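Local coordinates for protein putative platelet activating factor (Streptococcus pneumoniae, PDB 2HSJ) that is of unknown function but probably hydrolyses ester bonds in the manner of SGNH (GDSL-like) hydrolases, at residues R63-Y68 with A79-G83; V86-L92 with T125-S131; L111-Q116 with L163-Q169. All coordinates share one frame; numbering follows the deposited sequence.

Interaction 1 (R63-Y68 with A79-G83); sequences RGIRGY and AHLYG
H80 sends its imidazole between the end of strand 60-64 and the turn that follows it, and both ring nitrogens are used. H80 ND1 donates to the carbonyl O of R63 at 2.8 Å; the acceptor lies almost in the imidazole plane, and the N-H...O angle of 147° leaves the bond somewhat bent. At the other nitrogen, H80 NE2 meets the hydroxyl OH of Y68 at 2.7 Å, also at the ring edge. The two rings approach from opposite directions with their planes 49° apart, an oblique meeting rather than a stack. I65 fills the corner between them, its CD1 resting 3.6 Å from CE1 of H80 while its CB sits over one face of the Y68 ring, toward the rim.

R63 makes the other half of the contact. Its chain bends at chi2 and runs along the backbone of 79-80, with R63 CD 3.5 Å from the carbonyl O of A79. The guanidinium then reaches Y82, where R63 NH2 comes to 3.4 Å from Y82 CE2; this carbon lies over a face of the guanidinium, and the two planes are 26° apart.

Further out, a type II turn from I65 to Y68, closed by Y68 N to I65 O, brings the tyrosine back toward the histidine, and Q21 of helix 3-30 also bonds its hydroxyl. The same helix supplies N28 to R63, whose NH2 forms a salt bridge with E52 of the second subunit; Y82 OH bonds S31.

With ND1 committed as donor to the R63 carbonyl and NE2 bonded to the Y68 hydroxyl, the imidazole of H80 has its rotation fixed and ties the loop at 79-83 to the turn after the strand.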
loop_
_atom_site.group_PDB
_atom_site.type_symbol
_atom_site.label_atom_id
_atom_site.label_comp_id
_atom_site.label_asym_id
_atom_site.label_seq_id
_atom_site.Cartn_x
_atom_site.Cartn_y
_atom_site.Cartn_z
ATOM N N ARG D 63 1.520 10.530 14.013
ATOM C CA ARG D 63 0.852 10.421 15.302
ATOM C C ARG D 63 1.424 11.490 16.252
ATOM O O ARG D 63 1.642 11.238 17.432
ATOM C CB ARG D 63 1.002 8.989 15.882
ATOM C CG ARG D 63 0.074 7.940 15.201
ATOM C CD ARG D 63 -1.374 8.230 15.555
ATOM N NE ARG D 63 -2.358 7.276 15.027
ATOM C CZ ARG D 63 -2.900 7.390 13.807
ATOM N NH1 ARG D 63 -2.529 8.377 12.979
ATOM N NH2 ARG D 63 -3.821 6.492 13.397
ATOM N N GLY D 64 1.580 12.706 15.734
ATOM C CA GLY D 64 2.013 13.824 16.590
ATOM C C GLY D 64 0.830 14.595 17.158
ATOM O O GLY D 64 -0.278 14.587 16.592
ATOM N N ILE D 65 1.065 15.275 18.278
ATOM C CA ILE D 65 0.037 16.101 18.912
ATOM C C ILE D 65 0.655 17.379 19.461
ATOM O O ILE D 65 1.629 17.338 20.239
ATOM C CB ILE D 65 -0.692 15.362 20.063
ATOM C CG1 ILE D 65 -1.316 14.069 19.546
ATOM C CG2 ILE D 65 -1.735 16.288 20.728
ATOM C CD1 ILE D 65 -2.266 13.355 20.494
ATOM N N ARG D 66 0.079 18.513 19.074
ATOM C CA ARG D 66 0.562 19.808 19.546
ATOM C C ARG D 66 0.631 19.858 21.064
ATOM O O ARG D 66 -0.195 19.275 21.768
ATOM C CB ARG D 66 -0.357 20.919 19.052
ATOM C CG ARG D 66 -1.766 20.849 19.727
ATOM C CD ARG D 66 -2.827 21.566 18.988
ATOM N NE ARG D 66 -3.167 20.886 17.750
ATOM C CZ ARG D 66 -4.182 21.260 16.994
ATOM N NH1 ARG D 66 -4.954 22.271 17.395
ATOM N NH2 ARG D 66 -4.434 20.632 15.863
ATOM N N GLY D 67 1.665 20.531 21.551
ATOM C CA GLY D 67 1.832 20.765 22.966
ATOM C C GLY D 67 2.239 19.543 23.781
ATOM O O GLY D 67 2.272 19.614 25.023
ATOM N N TYR D 68 2.579 18.428 23.122
ATOM C CA TYR D 68 2.788 17.180 23.881
ATOM C C TYR D 68 4.093 17.244 24.659
ATOM O O TYR D 68 5.035 17.919 24.257
ATOM C CB TYR D 68 2.877 15.995 22.939
ATOM C CG TYR D 68 1.883 14.873 23.186
ATOM C CD1 TYR D 68 0.601 15.119 23.712
ATOM C CD2 TYR D 68 2.205 13.555 22.809
ATOM C CE1 TYR D 68 -0.324 14.054 23.865
ATOM C CE2 TYR D 68 1.297 12.522 22.945
ATOM C CZ TYR D 68 0.057 12.775 23.453
ATOM O OH TYR D 68 -0.827 11.749 23.590
ATOM N N ALA D 79 -2.594 5.550 21.916
ATOM C CA ALA D 79 -3.180 6.312 20.807
ATOM C C ALA D 79 -2.202 6.433 19.619
ATOM O O ALA D 79 -2.608 6.806 18.506
ATOM C CB ALA D 79 -3.625 7.705 21.289
ATOM N N HIS D 80 -0.926 6.141 19.877
ATOM C CA HIS D 80 0.123 6.503 18.912
ATOM C C HIS D 80 0.689 5.316 18.201
ATOM O O HIS D 80 1.573 5.483 17.363
ATOM C CB HIS D 80 1.228 7.281 19.620
ATOM C CG HIS D 80 0.713 8.524 20.265
ATOM N ND1 HIS D 80 0.723 9.753 19.636
ATOM C CD2 HIS D 80 0.120 8.719 21.465
ATOM C CE1 HIS D 80 0.180 10.656 20.433
ATOM N NE2 HIS D 80 -0.229 10.051 21.535
ATOM N N LEU D 81 0.167 4.117 18.506
ATOM C CA LEU D 81 0.754 2.871 17.978
ATOM C C LEU D 81 -0.296 1.980 17.329
ATOM O O LEU D 81 -1.305 1.627 17.974
ATOM C CB LEU D 81 1.434 2.096 19.103
ATOM C CG LEU D 81 2.606 2.782 19.831
ATOM C CD1 LEU D 81 3.012 1.994 21.085
ATOM C CD2 LEU D 81 3.791 2.923 18.905
ATOM N N TYR D 82 -0.059 1.614 16.063
ATOM C CA TYR D 82 -0.825 0.552 15.414
ATOM C C TYR D 82 -0.022 0.006 14.255
ATOM O O TYR D 82 1.004 0.604 13.863
ATOM C CB TYR D 82 -2.189 1.026 14.940
ATOM C CG TYR D 82 -2.216 1.801 13.639
ATOM C CD1 TYR D 82 -2.606 1.191 12.442
ATOM C CD2 TYR D 82 -1.889 3.166 13.608
ATOM C CE1 TYR D 82 -2.692 1.891 11.249
ATOM C CE2 TYR D 82 -1.942 3.881 12.401
ATOM C CZ TYR D 82 -2.330 3.236 11.212
ATOM O OH TYR D 82 -2.433 3.926 10.012
ATOM N N GLY D 83 -0.484 -1.126 13.736
ATOM C CA GLY D 83 0.078 -1.720 12.542
ATOM C C GLY D 83 0.646 -3.094 12.770
ATOM O O GLY D 83 1.085 -3.431 13.876
#

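Interaction 2 (V86-L92 with T125-S131); sequences VDKIFLL and TEIKLLS. With GOL (glycerol), chain T.
With CG anti to the carbonyl carbon (chi1 -53°), K128 brings CG over one face of the F90 ring, where the backbone already places its CB. K128 CB stands 3.9 Å from the F90 ring centroid and only 5° off the normal, a CH-pi contact, while K128 CG comes to 3.6 Å from F90 CE1. F39 stacks with the same phenyl.

K88 and E126 run side by side from the same side of the sheet as F90 and K128. Their charged ends stay beyond salt-bridge range, but a water accepts from K88 NZ and gives a weak bond to E126 OE1; K88 NZ pairs with the C-terminal carboxylate of Y214, and K128 NZ with E171.

Strands 88-92 and 126-130 are parallel neighbours in the five-stranded sheet of the SGNH hydrolase fold. Helix 104-121 makes the crossover between them and packs on the face bearing I89, L91, I127 and L129. The backbone bonds alternate regularly, ending with L130 N to L91 O at 2.9 Å.

Before the strands begin, T125 OG1 donates to V86 O at 2.7 Å and accepts from O1 of a glycerol, probably from the crystallisation liquor, whose O3 takes the N-H of V86.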
loop_
_atom_site.group_PDB
_atom_site.type_symbol
_atom_site.label_atom_id
_atom_site.label_comp_id
_atom_site.label_asym_id
_atom_site.label_seq_id
_atom_site.Cartn_x
_atom_site.Cartn_y
_atom_site.Cartn_z
ATOM N N VAL D 86 5.346 -2.501 11.597
ATOM C CA VAL D 86 6.008 -1.227 11.872
ATOM C C VAL D 86 7.519 -1.455 11.941
ATOM O O VAL D 86 8.014 -2.141 12.833
ATOM C CB VAL D 86 5.529 -0.609 13.197
ATOM C CG1 VAL D 86 6.194 0.769 13.374
ATOM C CG2 VAL D 86 3.992 -0.502 13.198
ATOM N N ASP D 87 8.239 -0.904 10.980
ATOM C CA ASP D 87 9.697 -1.033 10.980
ATOM C C ASP D 87 10.346 -0.096 11.996
ATOM O O ASP D 87 11.291 -0.488 12.698
ATOM C CB ASP D 87 10.248 -0.739 9.572
ATOM C CG ASP D 87 10.177 -1.945 8.650
ATOM O OD1 ASP D 87 9.631 -3.012 9.067
ATOM O OD2 ASP D 87 10.698 -1.841 7.509
ATOM N N LYS D 88 9.868 1.150 12.051
ATOM C CA LYS D 88 10.520 2.165 12.851
ATOM C C LYS D 88 9.494 3.114 13.403
ATOM O O LYS D 88 8.462 3.396 12.771
ATOM C CB LYS D 88 11.522 2.991 12.013
ATOM C CG LYS D 88 12.632 2.170 11.376
ATOM C CD LYS D 88 13.517 3.063 10.548
ATOM C CE LYS D 88 14.674 2.287 9.957
ATOM N NZ LYS D 88 14.195 1.351 8.935
ATOM N N ILE D 89 9.805 3.613 14.590
ATOM C CA ILE D 89 9.098 4.727 15.212
ATOM C C ILE D 89 10.088 5.863 15.343
ATOM O O ILE D 89 11.159 5.678 15.905
ATOM C CB ILE D 89 8.598 4.338 16.623
ATOM C CG1 ILE D 89 7.485 3.295 16.513
ATOM C CG2 ILE D 89 8.124 5.579 17.418
ATOM C CD1 ILE D 89 7.280 2.469 17.814
ATOM N N PHE D 90 9.746 7.022 14.788
ATOM C CA PHE D 90 10.549 8.235 14.989
ATOM C C PHE D 90 9.895 9.004 16.108
ATOM O O PHE D 90 8.692 9.264 16.059
ATOM C CB PHE D 90 10.576 9.087 13.728
ATOM C CG PHE D 90 11.577 8.633 12.715
ATOM C CD1 PHE D 90 11.606 7.327 12.247
ATOM C CD2 PHE D 90 12.534 9.531 12.255
ATOM C CE1 PHE D 90 12.552 6.939 11.315
ATOM C CE2 PHE D 90 13.486 9.148 11.333
ATOM C CZ PHE D 90 13.501 7.851 10.860
ATOM N N LEU D 91 10.683 9.377 17.108
ATOM C CA LEU D 91 10.171 10.056 18.272
ATOM C C LEU D 91 10.871 11.412 18.429
ATOM O O LEU D 91 12.090 11.486 18.608
ATOM C CB LEU D 91 10.415 9.178 19.496
ATOM C CG LEU D 91 9.922 9.736 20.804
ATOM C CD1 LEU D 91 8.446 10.101 20.722
ATOM C CD2 LEU D 91 10.201 8.680 21.896
ATOM N N LEU D 92 10.067 12.481 18.402
ATOM C CA LEU D 92 10.569 13.838 18.584
ATOM C C LEU D 92 9.727 14.459 19.681
ATOM O O LEU D 92 8.558 14.835 19.478
ATOM C CB LEU D 92 10.479 14.704 17.301
ATOM C CG LEU D 92 10.956 16.152 17.487
ATOM C CD1 LEU D 92 12.411 16.231 18.050
ATOM C CD2 LEU D 92 10.858 16.845 16.152
ATOM N N THR D 125 10.567 -3.676 16.205
ATOM C CA THR D 125 10.540 -2.293 15.736
ATOM C C THR D 125 11.691 -1.494 16.328
ATOM O O THR D 125 11.985 -1.609 17.523
ATOM C CB THR D 125 9.193 -1.653 16.093
ATOM O OG1 THR D 125 8.146 -2.432 15.495
ATOM C CG2 THR D 125 9.094 -0.193 15.614
ATOM N N GLU D 126 12.344 -0.700 15.484
ATOM C CA GLU D 126 13.409 0.209 15.911
ATOM C C GLU D 126 12.830 1.539 16.348
ATOM O O GLU D 126 11.807 1.968 15.805
ATOM C CB GLU D 126 14.396 0.429 14.768
ATOM C CG GLU D 126 15.211 -0.842 14.496
ATOM C CD GLU D 126 16.102 -0.714 13.291
ATOM O OE1 GLU D 126 15.969 0.262 12.548
ATOM O OE2 GLU D 126 16.960 -1.604 13.078
ATOM N N ILE D 127 13.450 2.195 17.341
ATOM C CA ILE D 127 13.057 3.544 17.718
ATOM C C ILE D 127 14.178 4.469 17.322
ATOM O O ILE D 127 15.341 4.216 17.651
ATOM C CB ILE D 127 12.749 3.660 19.242
ATOM C CG1 ILE D 127 11.464 2.888 19.572
ATOM C CG2 ILE D 127 12.624 5.126 19.690
ATOM C CD1 ILE D 127 11.224 2.712 21.096
ATOM N N LYS D 128 13.846 5.515 16.580
ATOM C CA LYS D 128 14.812 6.568 16.259
ATOM C C LYS D 128 14.468 7.744 17.156
ATOM O O LYS D 128 13.425 8.386 16.986
ATOM C CB LYS D 128 14.711 6.925 14.769
ATOM C CG LYS D 128 14.838 5.711 13.844
ATOM C CD LYS D 128 16.221 5.056 14.033
ATOM C CE LYS D 128 16.395 3.809 13.182
ATOM N NZ LYS D 128 17.715 3.128 13.471
ATOM N N LEU D 129 15.329 7.990 18.142
ATOM C CA LEU D 129 15.055 9.041 19.126
ATOM C C LEU D 129 15.778 10.315 18.671
ATOM O O LEU D 129 17.020 10.406 18.728
ATOM C CB LEU D 129 15.548 8.607 20.516
ATOM C CG LEU D 129 15.424 9.593 21.689
ATOM C CD1 LEU D 129 13.939 9.985 21.957
ATOM C CD2 LEU D 129 16.087 8.976 22.936
ATOM N N LEU D 130 14.992 11.281 18.207
ATOM C CA LEU D 130 15.589 12.470 17.626
ATOM C C LEU D 130 16.120 13.380 18.713
ATOM O O LEU D 130 15.509 13.536 19.771
ATOM C CB LEU D 130 14.565 13.243 16.773
ATOM C CG LEU D 130 14.498 12.769 15.321
ATOM C CD1 LEU D 130 14.094 11.287 15.155
ATOM C CD2 LEU D 130 13.522 13.708 14.602
ATOM N N SER D 131 17.223 14.055 18.417
ATOM C CA SER D 131 17.613 15.179 19.248
ATOM C C SER D 131 16.473 16.202 19.285
ATOM O O SER D 131 15.870 16.494 18.251
ATOM C CB SER D 131 18.858 15.821 18.639
ATOM O OG SER D 131 18.572 16.283 17.340
HETATM C C1 GOL T . 7.518 -6.469 15.216
HETATM O O1 GOL T . 7.736 -5.341 16.028
HETATM C C2 GOL T . 6.217 -6.280 14.455
HETATM O O2 GOL T . 5.155 -6.288 15.388
HETATM C C3 GOL T . 6.257 -4.968 13.679
HETATM O O3 GOL T . 5.054 -4.260 13.874
HETATM O O HOH W 1 14.074 -1.014 10.625
HETATM O O HOH W 2 12.859 13.095 20.836
#

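Interaction 3 (L111-Q116 with L163-Q169); sequences LEAIIQ and LASAYMQ. With MG (magnesium ion), chain P.
Helix 104-121 here meets the end of helix 150-164 and the magnesium-binding turn that leads into strand 170-173. Y167 carries the contact. Its hydroxyl is held twice from the helix: Y167 OH donates to OE2 of E112 at 2.6 Å, using the anti lone pair of that oxygen, and accepts from NE2 of Q116 at 2.9 Å. The carboxylate plane stands 89° from the ring. E112 gets there with an extended chain whose CG is anti to the backbone N (chi1 -171°), and both polar partners arrive at the ring's edge. Between these bonds and the backbone, I115 CG2 covers one face, 3.9 Å from the centroid of the Y167 ring and 15° off its normal, so the ring is restrained over a face as well as at the hydroxyl.

L163 completes the apolar part. Its CD2 touches L111 CB at 3.7 Å and meets I115 CD1 tip to tip, while CD1 lies against the aliphatic part of E112. A water joins I115 O to the amide NE2 of Q169.

Behind the tyrosine, its carbonyl O and that of A164 each bind magnesium at 2.3 Å, with V170 O as a further ligand. I115 also packs on V170, while L111 and I114 touch helix 70-75; helix 104-121 is thereby set between that helix and the turn entering strand 170-173.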
loop_
_atom_site.group_PDB
_atom_site.type_symbol
_atom_site.label_atom_id
_atom_site.label_comp_id
_atom_site.label_asym_id
_atom_site.label_seq_id
_atom_site.Cartn_x
_atom_site.Cartn_y
_atom_site.Cartn_z
ATOM N N LEU D 111 10.723 8.723 28.990
ATOM C CA LEU D 111 11.183 8.197 27.706
ATOM C C LEU D 111 11.614 6.762 27.846
ATOM O O LEU D 111 11.343 5.938 26.971
ATOM C CB LEU D 111 12.336 9.025 27.148
ATOM C CG LEU D 111 11.916 10.358 26.574
ATOM C CD1 LEU D 111 13.094 11.273 26.438
ATOM C CD2 LEU D 111 11.200 10.143 25.203
ATOM N N GLU D 112 12.292 6.446 28.959
ATOM C CA GLU D 112 12.723 5.074 29.170
ATOM C C GLU D 112 11.527 4.137 29.264
ATOM O O GLU D 112 11.511 3.061 28.653
ATOM C CB GLU D 112 13.658 4.958 30.366
ATOM C CG GLU D 112 14.253 3.572 30.429
ATOM C CD GLU D 112 15.495 3.479 31.285
ATOM O OE1 GLU D 112 15.725 4.392 32.113
ATOM O OE2 GLU D 112 16.231 2.470 31.114
ATOM N N ALA D 113 10.476 4.569 29.963
ATOM C CA ALA D 113 9.263 3.751 30.031
ATOM C C ALA D 113 8.573 3.553 28.658
ATOM O O ALA D 113 8.025 2.486 28.370
ATOM C CB ALA D 113 8.284 4.381 31.003
ATOM N N ILE D 114 8.576 4.597 27.842
ATOM C CA ILE D 114 8.025 4.494 26.466
ATOM C C ILE D 114 8.805 3.415 25.672
ATOM O O ILE D 114 8.228 2.509 25.072
ATOM C CB ILE D 114 8.056 5.850 25.748
ATOM C CG1 ILE D 114 7.062 6.823 26.391
ATOM C CG2 ILE D 114 7.753 5.663 24.253
ATOM C CD1 ILE D 114 7.353 8.292 26.172
ATOM N N ILE D 115 10.133 3.512 25.702
ATOM C CA ILE D 115 10.980 2.551 25.005
ATOM C C ILE D 115 10.660 1.137 25.462
ATOM O O ILE D 115 10.475 0.213 24.652
ATOM C CB ILE D 115 12.484 2.866 25.240
ATOM C CG1 ILE D 115 12.859 4.149 24.511
ATOM C CG2 ILE D 115 13.353 1.715 24.761
ATOM C CD1 ILE D 115 14.163 4.752 25.010
ATOM N N GLN D 116 10.594 0.948 26.781
ATOM C CA GLN D 116 10.295 -0.379 27.304
ATOM C C GLN D 116 8.884 -0.876 26.938
ATOM O O GLN D 116 8.682 -2.060 26.684
ATOM C CB GLN D 116 10.477 -0.404 28.807
ATOM C CG GLN D 116 11.899 -0.148 29.217
ATOM C CD GLN D 116 12.033 0.025 30.717
ATOM O OE1 GLN D 116 11.047 0.220 31.429
ATOM N NE2 GLN D 116 13.250 -0.033 31.201
ATOM N N LEU D 163 20.670 7.573 26.985
ATOM C CA LEU D 163 19.542 6.661 27.099
ATOM C C LEU D 163 19.534 5.708 25.876
ATOM O O LEU D 163 19.373 4.501 26.025
ATOM C CB LEU D 163 18.215 7.439 27.260
ATOM C CG LEU D 163 16.952 6.578 27.224
ATOM C CD1 LEU D 163 16.915 5.520 28.301
ATOM C CD2 LEU D 163 15.685 7.476 27.277
ATOM N N ALA D 164 19.740 6.263 24.689
ATOM C CA ALA D 164 19.747 5.426 23.498
ATOM C C ALA D 164 20.811 4.331 23.554
ATOM O O ALA D 164 20.623 3.260 22.979
ATOM C CB ALA D 164 19.902 6.263 22.234
ATOM N N SER D 165 21.926 4.629 24.205
ATOM C CA SER D 165 23.046 3.669 24.224
ATOM C C SER D 165 22.728 2.436 25.071
ATOM O O SER D 165 23.479 1.463 25.047
ATOM C CB SER D 165 24.312 4.333 24.764
ATOM O OG SER D 165 24.232 4.562 26.160
ATOM N N ALA D 166 21.641 2.496 25.836
ATOM C CA ALA D 166 21.273 1.391 26.737
ATOM C C ALA D 166 20.290 0.399 26.108
ATOM O O ALA D 166 19.901 -0.569 26.772
ATOM C CB ALA D 166 20.685 1.952 28.050
ATOM N N TYR D 167 19.885 0.642 24.858
ATOM C CA TYR D 167 18.900 -0.209 24.171
ATOM C C TYR D 167 19.375 -0.465 22.744
ATOM O O TYR D 167 19.565 0.490 21.983
ATOM C CB TYR D 167 17.496 0.461 24.165
ATOM C CG TYR D 167 16.922 0.534 25.563
ATOM C CD1 TYR D 167 16.214 -0.545 26.083
ATOM C CD2 TYR D 167 17.132 1.645 26.381
ATOM C CE1 TYR D 167 15.732 -0.530 27.391
ATOM C CE2 TYR D 167 16.652 1.683 27.693
ATOM C CZ TYR D 167 15.952 0.583 28.195
ATOM O OH TYR D 167 15.484 0.591 29.500
HETATM N N MSE D 168 19.557 -1.726 22.342
HETATM C CA MSE D 168 20.013 -2.003 20.981
HETATM C C MSE D 168 19.032 -1.483 19.917
HETATM O O MSE D 168 19.443 -1.122 18.810
HETATM C CB MSE D 168 20.215 -3.506 20.751
HETATM C CG MSE D 168 21.412 -4.082 21.498
HETATM SE SE MSE D 168 23.156 -3.197 21.120
HETATM C CE MSE D 168 23.232 -3.439 19.158
ATOM N N GLN D 169 17.746 -1.467 20.252
ATOM C CA GLN D 169 16.761 -1.075 19.237
ATOM C C GLN D 169 16.562 0.435 19.113
ATOM O O GLN D 169 15.800 0.890 18.233
ATOM C CB GLN D 169 15.438 -1.772 19.499
ATOM C CG GLN D 169 14.713 -1.243 20.698
ATOM C CD GLN D 169 15.131 -1.864 22.056
ATOM O OE1 GLN D 169 16.230 -2.446 22.239
ATOM N NE2 GLN D 169 14.234 -1.725 23.026
HETATM MG MG MG P . 21.084 2.009 21.097
HETATM O O HOH W 3 11.826 -0.539 22.172
HETATM O O HOH W 4 21.618 0.566 19.028
#

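In the fold
All three contacts belong to one alpha/beta domain built round the parallel sheet ordered 60-64, 37-41, 88-92, 126-130, 170-173. Interaction 1 sits at the outermost strand 60-64 and closes first along the chain; interaction 2 joins two inner strands, and interaction 3 lies near the opposite edge strand. Interactions 1 and 2, centres about 13 Å apart, touch where L81 packs on I89. Interactions 2 and 3, centres about 11 Å apart, alternate in sequence; helix 104-121, which carries 111-116, packs on the strands of interaction 2, and Q169 O is probably bonded to I127 N. Interactions 1 and 3 do not touch. Together they run from one sheet edge, beside the second subunit, to the magnesium site.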